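Local coordinates for putative uncharacterized protein (Ustilago maydis, PDB 4GNX) that is a subunit of Replication protein A that binds single-stranded DNA, apparently through a row of OB domains, one of which carries a zinc site, at residues F209-S213 and Q248-N252; N305-C311 and P340-L346; A310-E314 and R335-T339. One frame throughout, in Å; residues are numbered along the deposited sequence.

How the contacts relate
Contact 1 and contacts 2 and 3 belong to different OB domains. The centre of contact 1 lies about 37 Å from that of contact 2 and about 41 Å from that of contact 3, with nearest atoms about 23 and 24 Å apart, yet contacts 1 and 2 both meet the same DNA strand, at DT8 of chain G and at DT13 and DT14 of chain G. Contacts 2 and 3 are neighbours, centres about 12 Å apart. They share A310 and C311, whose chain leaves the OB sheet and enters the zinc site, and E341 OE1 packs on A312 CA at 3.8 Å. The nearest atom of contact 3 is about 7 Å from the DNA.

Contact 1 (F209-S213 and Q248-N252); sequences FGGRS and QPYTN. With nucleotides of chain G.
Y250 OH is hydrogen-bonded to I124 O and more weakly to E128 N, and its ring is met over one face by R212 CB. The contact sits on the second OB domain. F209-S213 is the loop between strands 198-207 and 213-217, and Q248-N252 belongs to the loop between helices 229-242 and 275-280, and lies against F209-S213. R212 CB stands 4.0 Å from the centroid of the Y250 ring, 19° off the normal, a CH-pi contact. From there the arginine chain bends at chi2 (-72°) and turns back on its own loop, where NH1 bonds G211 O at 2.9 Å; NE goes to L127 O. R173 adds a cation-pi contact to Y250.

Beside this pair the two backbones run close without a hydrogen bond between them. G210 and G211 both have positive phi and no side chain, and here the chains come together, with G210 CA and T251 CA 3.7 Å apart. T251 CA approaches G210 O at 3.6 Å in a CA-H...O contact, and N252 CB packs against G211 N at 3.4 Å.

F209 points away from Q248-N252 and reaches the DNA. Its CG is anti to the backbone N (chi1 -174°), and C1' of DT8 of chain G lies above one face of the phenyl ring, offset toward the rim, 3.5 Å from F209 CZ.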
loop_
_atom_site.group_PDB
_atom_site.type_symbol
_atom_site.label_atom_id
_atom_site.label_comp_id
_atom_site.label_asym_id
_atom_site.label_seq_id
_atom_site.Cartn_x
_atom_site.Cartn_y
_atom_site.Cartn_z
ATOM N N PHE C 209 -10.314 5.360 14.151
ATOM C CA PHE C 209 -10.382 5.051 15.582
ATOM C C PHE C 209 -11.590 5.764 16.204
ATOM O O PHE C 209 -11.630 6.995 16.289
ATOM C CB PHE C 209 -9.056 5.440 16.280
ATOM C CG PHE C 209 -8.962 5.024 17.735
ATOM C CD1 PHE C 209 -8.974 3.685 18.103
ATOM C CD2 PHE C 209 -8.830 5.978 18.742
ATOM C CE1 PHE C 209 -8.877 3.302 19.437
ATOM C CE2 PHE C 209 -8.728 5.603 20.078
ATOM C CZ PHE C 209 -8.751 4.265 20.425
ATOM N N GLY C 210 -12.580 4.978 16.619
ATOM C CA GLY C 210 -13.821 5.517 17.158
ATOM C C GLY C 210 -14.708 5.975 16.019
ATOM O O GLY C 210 -15.230 7.091 16.039
ATOM N N GLY C 211 -14.859 5.106 15.020
ATOM C CA GLY C 211 -15.654 5.397 13.827
ATOM C C GLY C 211 -14.937 6.355 12.900
ATOM O O GLY C 211 -14.606 5.997 11.760
ATOM N N ARG C 212 -14.712 7.575 13.397
ATOM C CA ARG C 212 -13.959 8.619 12.701
ATOM C C ARG C 212 -13.253 9.521 13.704
ATOM O O ARG C 212 -13.853 9.958 14.686
ATOM C CB ARG C 212 -14.877 9.454 11.805
ATOM C CG ARG C 212 -15.267 8.782 10.499
ATOM C CD ARG C 212 -14.082 8.731 9.550
ATOM N NE ARG C 212 -14.413 8.179 8.237
ATOM C CZ ARG C 212 -14.406 6.885 7.936
ATOM N NH1 ARG C 212 -14.100 5.980 8.854
ATOM N NH2 ARG C 212 -14.718 6.499 6.712
ATOM N N SER C 213 -11.972 9.777 13.452
ATOM C CA SER C 213 -11.174 10.684 14.268
ATOM C C SER C 213 -10.098 11.366 13.428
ATOM O O SER C 213 -9.796 10.925 12.313
ATOM C CB SER C 213 -10.550 9.952 15.457
ATOM O OG SER C 213 -9.699 8.908 15.027
ATOM N N GLN C 248 -22.636 14.120 20.231
ATOM C CA GLN C 248 -22.365 12.708 19.918
ATOM C C GLN C 248 -20.869 12.395 19.775
ATOM O O GLN C 248 -20.155 13.106 19.075
ATOM C CB GLN C 248 -23.096 12.315 18.634
ATOM C CG GLN C 248 -24.549 11.901 18.843
ATOM C CD GLN C 248 -24.737 10.393 18.890
ATOM O OE1 GLN C 248 -23.840 9.646 19.288
ATOM N NE2 GLN C 248 -25.912 9.936 18.475
ATOM N N PRO C 249 -20.399 11.312 20.421
ATOM C CA PRO C 249 -18.967 11.039 20.494
ATOM C C PRO C 249 -18.350 10.407 19.235
ATOM O O PRO C 249 -17.132 10.504 19.043
ATOM C CB PRO C 249 -18.863 10.075 21.677
ATOM C CG PRO C 249 -20.159 9.339 21.671
ATOM C CD PRO C 249 -21.192 10.290 21.133
ATOM N N TYR C 250 -19.173 9.763 18.404
ATOM C CA TYR C 250 -18.724 9.055 17.180
ATOM C C TYR C 250 -18.316 7.573 17.423
ATOM O O TYR C 250 -18.582 6.703 16.581
ATOM C CB TYR C 250 -17.607 9.835 16.438
ATOM C CG TYR C 250 -17.939 10.237 15.003
ATOM C CD1 TYR C 250 -17.923 11.579 14.611
ATOM C CD2 TYR C 250 -18.271 9.278 14.040
ATOM C CE1 TYR C 250 -18.231 11.952 13.304
ATOM C CE2 TYR C 250 -18.579 9.639 12.730
ATOM C CZ TYR C 250 -18.561 10.977 12.363
ATOM O OH TYR C 250 -18.869 11.332 11.063
ATOM N N THR C 251 -17.708 7.300 18.582
ATOM C CA THR C 251 -17.058 6.005 18.893
ATOM C C THR C 251 -17.693 4.756 18.267
ATOM O O THR C 251 -18.898 4.513 18.403
ATOM C CB THR C 251 -16.863 5.792 20.424
ATOM O OG1 THR C 251 -16.203 6.929 20.987
ATOM C CG2 THR C 251 -16.015 4.538 20.722
ATOM N N ASN C 252 -16.846 3.988 17.582
ATOM C CA ASN C 252 -17.186 2.681 17.039
ATOM C C ASN C 252 -16.144 1.633 17.443
ATOM O O ASN C 252 -14.958 1.756 17.124
ATOM C CB ASN C 252 -17.314 2.749 15.513
ATOM C CG ASN C 252 -17.511 1.382 14.881
ATOM O OD1 ASN C 252 -16.643 0.889 14.159
ATOM N ND2 ASN C 252 -18.651 0.756 15.162
ATOM P P DT G 8 -0.672 4.469 22.293
ATOM O OP1 DT G 8 -0.604 4.947 23.697
ATOM O OP2 DT G 8 0.237 3.374 21.849
ATOM O "O5'" DT G 8 -2.176 4.063 21.961
ATOM C "C5'" DT G 8 -3.275 4.666 22.663
ATOM C "C4'" DT G 8 -4.579 4.095 22.161
ATOM O "O4'" DT G 8 -4.749 4.444 20.767
ATOM C "C3'" DT G 8 -4.650 2.573 22.182
ATOM O "O3'" DT G 8 -4.893 2.033 23.491
ATOM C "C2'" DT G 8 -5.690 2.292 21.114
ATOM C "C1'" DT G 8 -5.354 3.352 20.067
ATOM N N1 DT G 8 -4.421 2.910 18.998
ATOM C C2 DT G 8 -4.912 2.781 17.715
ATOM O O2 DT G 8 -6.070 3.015 17.417
ATOM N N3 DT G 8 -3.988 2.369 16.787
ATOM C C4 DT G 8 -2.657 2.073 17.008
ATOM O O4 DT G 8 -1.949 1.714 16.072
ATOM C C5 DT G 8 -2.211 2.222 18.376
ATOM C C7 DT G 8 -0.784 1.921 18.710
ATOM C C6 DT G 8 -3.102 2.628 19.288
#

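Contact 2 (N305-C311 and P340-L346); sequences NLYYTAC and PEYRYIL. With ZN (zinc ion), chain I; nucleotides of chain G.
Y308 and R343 form a hydrogen-bonded antiparallel pair, and their side chains run side by side toward the DNA. The aliphatic root of the arginine lies along the tyrosine, R343 CB being 3.4 Å from Y308 CE2 and CD following close to the phenol oxygen, while ring and guanidinium planes are turned 62° apart. Y308 CG takes the crowded position between backbone N and carbonyl carbon (chi1 70°), which leans the ring across strand 341-346. One face of that ring then meets the DNA backbone, with C5' of DT14 of chain G 3.8 Å from Y308 CD1. The phenol end reaches the sugar of DT13 of chain G and is hydrogen-bonded to N317 O. The guanidinium of R343 presents its edge to the base, NE being 3.6 Å from O2 of DT13 of chain G. The I345 side chain crosses that of Y308 at about a right angle and sends CD1 to within 3.4 Å of O4' of DT14 of chain G, beside N305.

Y307, T309, Y342 and Y344 point to the other face of the sheet. The Y307 and Y342 rings meet obliquely, centroids 5.7 Å apart, and T309 CG2 lies alongside Y342 at 3.5 Å from CE2. L306 CD2 touches both Y344 CD2 and L346 CD1, lying alongside each side chain.

Backbone bonds from I345 N to L306 O (2.8 Å) through to E341 N to A310 O join two neighbouring strands of the OB domain. At their end C311 SG binds the zinc ion. Helices 363-370 and 374-381 cover Y344, L377 of the latter also meeting L306 and Y307, while W328 of strand 328-330 packs on T309 and P340.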
loop_
_atom_site.group_PDB
_atom_site.type_symbol
_atom_site.label_atom_id
_atom_site.label_comp_id
_atom_site.label_asym_id
_atom_site.label_seq_id
_atom_site.Cartn_x
_atom_site.Cartn_y
_atom_site.Cartn_z
ATOM N N ASN C 305 -3.746 -31.806 12.462
ATOM C CA ASN C 305 -4.600 -31.058 13.373
ATOM C C ASN C 305 -5.206 -29.775 12.785
ATOM O O ASN C 305 -5.336 -28.763 13.466
ATOM C CB ASN C 305 -3.852 -30.780 14.673
ATOM C CG ASN C 305 -4.787 -30.566 15.841
ATOM O OD1 ASN C 305 -4.773 -29.501 16.463
ATOM N ND2 ASN C 305 -5.625 -31.574 16.143
ATOM N N LEU C 306 -5.582 -29.830 11.515
ATOM C CA LEU C 306 -6.216 -28.703 10.829
ATOM C C LEU C 306 -7.579 -28.424 11.440
ATOM O O LEU C 306 -8.008 -27.280 11.548
ATOM C CB LEU C 306 -6.404 -29.045 9.353
ATOM C CG LEU C 306 -6.126 -28.017 8.260
ATOM C CD1 LEU C 306 -6.576 -28.599 6.936
ATOM C CD2 LEU C 306 -6.757 -26.642 8.480
ATOM N N TYR C 307 -8.270 -29.491 11.813
ATOM C CA TYR C 307 -9.587 -29.364 12.390
ATOM C C TYR C 307 -9.798 -30.319 13.556
ATOM O O TYR C 307 -9.120 -31.336 13.679
ATOM C CB TYR C 307 -10.667 -29.554 11.326
ATOM C CG TYR C 307 -10.538 -30.823 10.532
ATOM C CD1 TYR C 307 -10.905 -32.058 11.082
ATOM C CD2 TYR C 307 -10.064 -30.796 9.225
ATOM C CE1 TYR C 307 -10.800 -33.231 10.354
ATOM C CE2 TYR C 307 -9.963 -31.963 8.483
ATOM C CZ TYR C 307 -10.330 -33.173 9.056
ATOM O OH TYR C 307 -10.230 -34.332 8.335
ATOM N N TYR C 308 -10.723 -29.942 14.425
ATOM C CA TYR C 308 -11.063 -30.730 15.585
ATOM C C TYR C 308 -12.520 -31.112 15.474
ATOM O O TYR C 308 -13.274 -30.484 14.720
ATOM C CB TYR C 308 -10.774 -29.971 16.892
ATOM C CG TYR C 308 -11.680 -28.799 17.180
ATOM C CD1 TYR C 308 -12.704 -28.888 18.136
ATOM C CD2 TYR C 308 -11.513 -27.591 16.500
ATOM C CE1 TYR C 308 -13.540 -27.810 18.390
ATOM C CE2 TYR C 308 -12.340 -26.507 16.748
ATOM C CZ TYR C 308 -13.347 -26.622 17.685
ATOM O OH TYR C 308 -14.138 -25.531 17.894
ATOM N N THR C 309 -12.892 -32.168 16.195
ATOM C CA THR C 309 -14.280 -32.621 16.284
ATOM C C THR C 309 -15.007 -31.832 17.371
ATOM O O THR C 309 -14.627 -31.877 18.539
ATOM C CB THR C 309 -14.372 -34.126 16.618
ATOM O OG1 THR C 309 -13.770 -34.362 17.900
ATOM C CG2 THR C 309 -13.668 -34.973 15.573
ATOM N N ALA C 310 -16.065 -31.129 16.972
ATOM C CA ALA C 310 -16.768 -30.174 17.849
ATOM C C ALA C 310 -18.230 -30.523 18.164
ATOM O O ALA C 310 -18.856 -31.329 17.468
ATOM C CB ALA C 310 -16.662 -28.761 17.271
ATOM N N CYS C 311 -18.767 -29.884 19.206
ATOM C CA CYS C 311 -20.090 -30.195 19.750
ATOM C C CYS C 311 -21.213 -29.799 18.816
ATOM O O CYS C 311 -21.215 -28.685 18.283
ATOM C CB CYS C 311 -20.264 -29.484 21.087
ATOM S SG CYS C 311 -21.901 -29.554 21.871
ATOM N N PRO C 340 -20.024 -35.863 14.954
ATOM C CA PRO C 340 -19.407 -34.641 15.426
ATOM C C PRO C 340 -19.445 -33.573 14.344
ATOM O O PRO C 340 -19.542 -33.891 13.157
ATOM C CB PRO C 340 -17.962 -35.068 15.686
ATOM C CG PRO C 340 -17.704 -36.134 14.675
ATOM C CD PRO C 340 -19.035 -36.739 14.294
ATOM N N GLU C 341 -19.386 -32.316 14.765
ATOM C CA GLU C 341 -19.180 -31.200 13.855
ATOM C C GLU C 341 -17.677 -31.002 13.721
ATOM O O GLU C 341 -16.926 -31.246 14.665
ATOM C CB GLU C 341 -19.803 -29.924 14.421
ATOM C CG GLU C 341 -20.616 -29.121 13.411
ATOM C CD GLU C 341 -22.105 -29.381 13.550
ATOM O OE1 GLU C 341 -22.728 -28.769 14.451
ATOM O OE2 GLU C 341 -22.644 -30.201 12.767
ATOM N N TYR C 342 -17.234 -30.556 12.554
ATOM C CA TYR C 342 -15.814 -30.305 12.366
ATOM C C TYR C 342 -15.563 -28.827 12.221
ATOM O O TYR C 342 -16.172 -28.168 11.393
ATOM C CB TYR C 342 -15.268 -31.088 11.178
ATOM C CG TYR C 342 -15.368 -32.595 11.350
ATOM C CD1 TYR C 342 -16.425 -33.308 10.774
ATOM C CD2 TYR C 342 -14.416 -33.306 12.092
ATOM C CE1 TYR C 342 -16.527 -34.684 10.917
ATOM C CE2 TYR C 342 -14.510 -34.686 12.239
ATOM C CZ TYR C 342 -15.569 -35.368 11.652
ATOM O OH TYR C 342 -15.689 -36.739 11.791
ATOM N N ARG C 343 -14.688 -28.308 13.063
ATOM C CA ARG C 343 -14.332 -26.906 13.021
ATOM C C ARG C 343 -12.837 -26.757 12.760
ATOM O O ARG C 343 -12.045 -27.614 13.138
ATOM C CB ARG C 343 -14.708 -26.215 14.332
ATOM C CG ARG C 343 -16.196 -26.055 14.551
ATOM C CD ARG C 343 -16.498 -25.056 15.658
ATOM N NE ARG C 343 -16.579 -23.661 15.203
ATOM C CZ ARG C 343 -17.632 -23.112 14.593
ATOM N NH1 ARG C 343 -18.724 -23.820 14.319
ATOM N NH2 ARG C 343 -17.595 -21.836 14.245
ATOM N N TYR C 344 -12.461 -25.663 12.116
ATOM C CA TYR C 344 -11.056 -25.393 11.830
ATOM C C TYR C 344 -10.306 -24.853 13.033
ATOM O O TYR C 344 -10.844 -24.088 13.836
ATOM C CB TYR C 344 -10.897 -24.409 10.662
ATOM C CG TYR C 344 -11.131 -25.009 9.285
ATOM C CD1 TYR C 344 -12.163 -24.547 8.460
ATOM C CD2 TYR C 344 -10.328 -26.041 8.806
ATOM C CE1 TYR C 344 -12.381 -25.089 7.202
ATOM C CE2 TYR C 344 -10.547 -26.589 7.551
ATOM C CZ TYR C 344 -11.573 -26.108 6.761
ATOM O OH TYR C 344 -11.781 -26.657 5.522
ATOM N N ILE C 345 -9.055 -25.282 13.133
ATOM C CA ILE C 345 -8.047 -24.656 13.989
ATOM C C ILE C 345 -6.795 -24.415 13.149
ATOM O O ILE C 345 -5.732 -24.972 13.391
ATOM C CB ILE C 345 -7.768 -25.494 15.250
ATOM C CG1 ILE C 345 -7.919 -26.997 14.937
ATOM C CG2 ILE C 345 -8.737 -25.064 16.335
ATOM C CD1 ILE C 345 -7.559 -27.959 16.058
ATOM N N LEU C 346 -6.956 -23.568 12.150
ATOM C CA LEU C 346 -5.971 -23.378 11.109
ATOM C C LEU C 346 -4.635 -22.811 11.593
ATOM O O LEU C 346 -4.584 -21.787 12.277
ATOM C CB LEU C 346 -6.550 -22.444 10.061
ATOM C CG LEU C 346 -5.686 -22.130 8.841
ATOM C CD1 LEU C 346 -6.168 -22.993 7.687
ATOM C CD2 LEU C 346 -5.821 -20.655 8.492
HETATM ZN ZN ZN I . -21.409 -28.430 23.830
ATOM P P DT G 13 -16.338 -22.461 22.839
ATOM O OP1 DT G 13 -16.914 -23.691 22.252
ATOM O OP2 DT G 13 -16.596 -22.166 24.275
ATOM O "O5'" DT G 13 -14.762 -22.453 22.580
ATOM C "C5'" DT G 13 -13.977 -23.666 22.548
ATOM C "C4'" DT G 13 -13.436 -23.919 21.157
ATOM O "O4'" DT G 13 -13.864 -22.882 20.257
ATOM C "C3'" DT G 13 -11.917 -23.933 21.035
ATOM O "O3'" DT G 13 -11.454 -25.277 21.101
ATOM C "C2'" DT G 13 -11.664 -23.477 19.607
ATOM C "C1'" DT G 13 -12.963 -22.819 19.159
ATOM N N1 DT G 13 -12.806 -21.407 18.795
ATOM C C2 DT G 13 -13.460 -20.926 17.681
ATOM O O2 DT G 13 -14.153 -21.626 16.958
ATOM N N3 DT G 13 -13.266 -19.587 17.439
ATOM C C4 DT G 13 -12.504 -18.705 18.184
ATOM O O4 DT G 13 -12.421 -17.528 17.840
ATOM C C5 DT G 13 -11.848 -19.280 19.341
ATOM C C7 DT G 13 -11.002 -18.405 20.211
ATOM C C6 DT G 13 -12.034 -20.583 19.585
ATOM P P DT G 14 -10.913 -25.858 22.470
ATOM O OP1 DT G 14 -12.065 -26.553 23.107
ATOM O OP2 DT G 14 -10.174 -24.807 23.213
ATOM O "O5'" DT G 14 -9.863 -26.889 21.865
ATOM C "C5'" DT G 14 -10.153 -27.584 20.642
ATOM C "C4'" DT G 14 -8.972 -28.443 20.261
ATOM O "O4'" DT G 14 -8.113 -27.681 19.386
ATOM C "C3'" DT G 14 -8.105 -28.874 21.442
ATOM O "O3'" DT G 14 -7.612 -30.208 21.314
ATOM C "C2'" DT G 14 -6.965 -27.873 21.445
ATOM C "C1'" DT G 14 -6.859 -27.417 20.000
ATOM N N1 DT G 14 -6.591 -25.972 19.882
ATOM C C2 DT G 14 -5.419 -25.574 19.277
ATOM O O2 DT G 14 -4.610 -26.360 18.808
ATOM N N3 DT G 14 -5.232 -24.212 19.232
ATOM C C4 DT G 14 -6.078 -23.236 19.726
ATOM O O4 DT G 14 -5.778 -22.051 19.609
ATOM C C5 DT G 14 -7.286 -23.725 20.356
ATOM C C7 DT G 14 -8.260 -22.743 20.926
ATOM C C6 DT G 14 -7.476 -25.050 20.404
#

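Contact 3 (A310-E314 and R335-T339); sequences ACASE and RSYAT. With ZN (zinc ion), chain I.
Y337 lays one face of its ring over the methyl group of A312, whose CB stands 3.6 Å from the ring centroid and only 10° off the normal, a CH-pi contact almost centred on the ring. It belongs to a four-cysteine zinc ribbon, consistent with the one known from the large subunit of Replication protein A, inserted between strands 290-310 and 341-352 of the OB domain. A310-E314 carries the first zinc ligand, C311, as the chain leaves strand 290-310. R335-T339 holds strand 335-337, an outer strand of the small three-stranded sheet, and the chain leading out of it.

The tyrosine has its CG anti to the carbonyl carbon (chi1 -54°), which puts the ring over A312 and its hydroxyl beside S313. R335 NH1 lies above the opposite face, near the rim. C311 SG stands 5.5 Å from the centroid of the Y337 ring, a loose, oblique sulfur-aromatic contact that places the tyrosine next to a zinc ligand. C316, C330 and C333 complete the zinc site, and S313 also packs on C333.

The one hydrogen bond across the two segments is between hydroxyls. S313 OG, anti to its carbonyl carbon, meets Y337 OH at 3.0 Å, while S313 CB lies 4.1 Å from the zinc ion.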
loop_
_atom_site.group_PDB
_atom_site.type_symbol
_atom_site.label_atom_id
_atom_site.label_comp_id
_atom_site.label_asym_id
_atom_site.label_seq_id
_atom_site.Cartn_x
_atom_site.Cartn_y
_atom_site.Cartn_z
ATOM N N ALA C 310 -16.065 -31.129 16.972
ATOM C CA ALA C 310 -16.768 -30.174 17.849
ATOM C C ALA C 310 -18.230 -30.523 18.164
ATOM O O ALA C 310 -18.856 -31.329 17.468
ATOM C CB ALA C 310 -16.662 -28.761 17.271
ATOM N N CYS C 311 -18.767 -29.884 19.206
ATOM C CA CYS C 311 -20.090 -30.195 19.750
ATOM C C CYS C 311 -21.213 -29.799 18.816
ATOM O O CYS C 311 -21.215 -28.685 18.283
ATOM C CB CYS C 311 -20.264 -29.484 21.087
ATOM S SG CYS C 311 -21.901 -29.554 21.871
ATOM N N ALA C 312 -22.177 -30.703 18.646
ATOM C CA ALA C 312 -23.314 -30.475 17.746
ATOM C C ALA C 312 -24.438 -29.609 18.349
ATOM O O ALA C 312 -25.538 -29.525 17.791
ATOM C CB ALA C 312 -23.853 -31.803 17.229
ATOM N N SER C 313 -24.156 -28.952 19.474
ATOM C CA SER C 313 -25.129 -28.055 20.097
ATOM C C SER C 313 -25.144 -26.734 19.370
ATOM O O SER C 313 -24.092 -26.218 18.985
ATOM C CB SER C 313 -24.811 -27.799 21.574
ATOM O OG SER C 313 -25.375 -28.789 22.417
ATOM N N GLU C 314 -26.348 -26.202 19.184
ATOM C CA GLU C 314 -26.546 -24.844 18.695
ATOM C C GLU C 314 -25.757 -23.871 19.574
ATOM O O GLU C 314 -25.863 -23.907 20.807
ATOM C CB GLU C 314 -28.048 -24.499 18.681
ATOM C CG GLU C 314 -28.396 -23.029 18.451
ATOM C CD GLU C 314 -27.873 -22.474 17.132
ATOM O OE1 GLU C 314 -27.550 -23.270 16.218
ATOM O OE2 GLU C 314 -27.787 -21.230 17.006
ATOM N N ARG C 335 -23.742 -34.240 27.111
ATOM C CA ARG C 335 -24.552 -35.037 26.189
ATOM C C ARG C 335 -23.650 -35.678 25.128
ATOM O O ARG C 335 -22.433 -35.485 25.149
ATOM C CB ARG C 335 -25.615 -34.162 25.519
ATOM C CG ARG C 335 -26.749 -34.945 24.900
ATOM C CD ARG C 335 -27.450 -34.153 23.813
ATOM N NE ARG C 335 -28.578 -34.941 23.340
ATOM C CZ ARG C 335 -28.621 -35.580 22.177
ATOM N NH1 ARG C 335 -27.606 -35.495 21.330
ATOM N NH2 ARG C 335 -29.698 -36.289 21.856
ATOM N N SER C 336 -24.261 -36.437 24.215
ATOM C CA SER C 336 -23.550 -37.172 23.176
ATOM C C SER C 336 -24.316 -37.227 21.864
ATOM O O SER C 336 -25.540 -37.302 21.856
ATOM C CB SER C 336 -23.210 -38.597 23.625
ATOM O OG SER C 336 -22.247 -38.596 24.663
ATOM N N TYR C 337 -23.568 -37.195 20.759
ATOM C CA TYR C 337 -24.111 -37.282 19.413
ATOM C C TYR C 337 -23.349 -38.357 18.631
ATOM O O TYR C 337 -22.145 -38.554 18.841
ATOM C CB TYR C 337 -23.948 -35.942 18.710
ATOM C CG TYR C 337 -24.526 -34.755 19.447
ATOM C CD1 TYR C 337 -23.810 -34.104 20.461
ATOM C CD2 TYR C 337 -25.783 -34.260 19.107
ATOM C CE1 TYR C 337 -24.347 -33.003 21.124
ATOM C CE2 TYR C 337 -26.328 -33.162 19.756
ATOM C CZ TYR C 337 -25.614 -32.539 20.760
ATOM O OH TYR C 337 -26.189 -31.454 21.388
ATOM N N ALA C 338 -24.050 -39.049 17.732
ATOM C CA ALA C 338 -23.415 -39.983 16.788
ATOM C C ALA C 338 -22.405 -39.282 15.870
ATOM O O ALA C 338 -21.328 -39.826 15.581
ATOM C CB ALA C 338 -24.463 -40.704 15.956
ATOM N N THR C 339 -22.758 -38.075 15.432
ATOM C CA THR C 339 -21.954 -37.314 14.488
ATOM C C THR C 339 -21.337 -36.099 15.177
ATOM O O THR C 339 -22.038 -35.385 15.908
ATOM C CB THR C 339 -22.818 -36.845 13.301
ATOM O OG1 THR C 339 -23.537 -37.962 12.762
ATOM C CG2 THR C 339 -21.974 -36.215 12.195
HETATM ZN ZN ZN I . -21.409 -28.430 23.830
#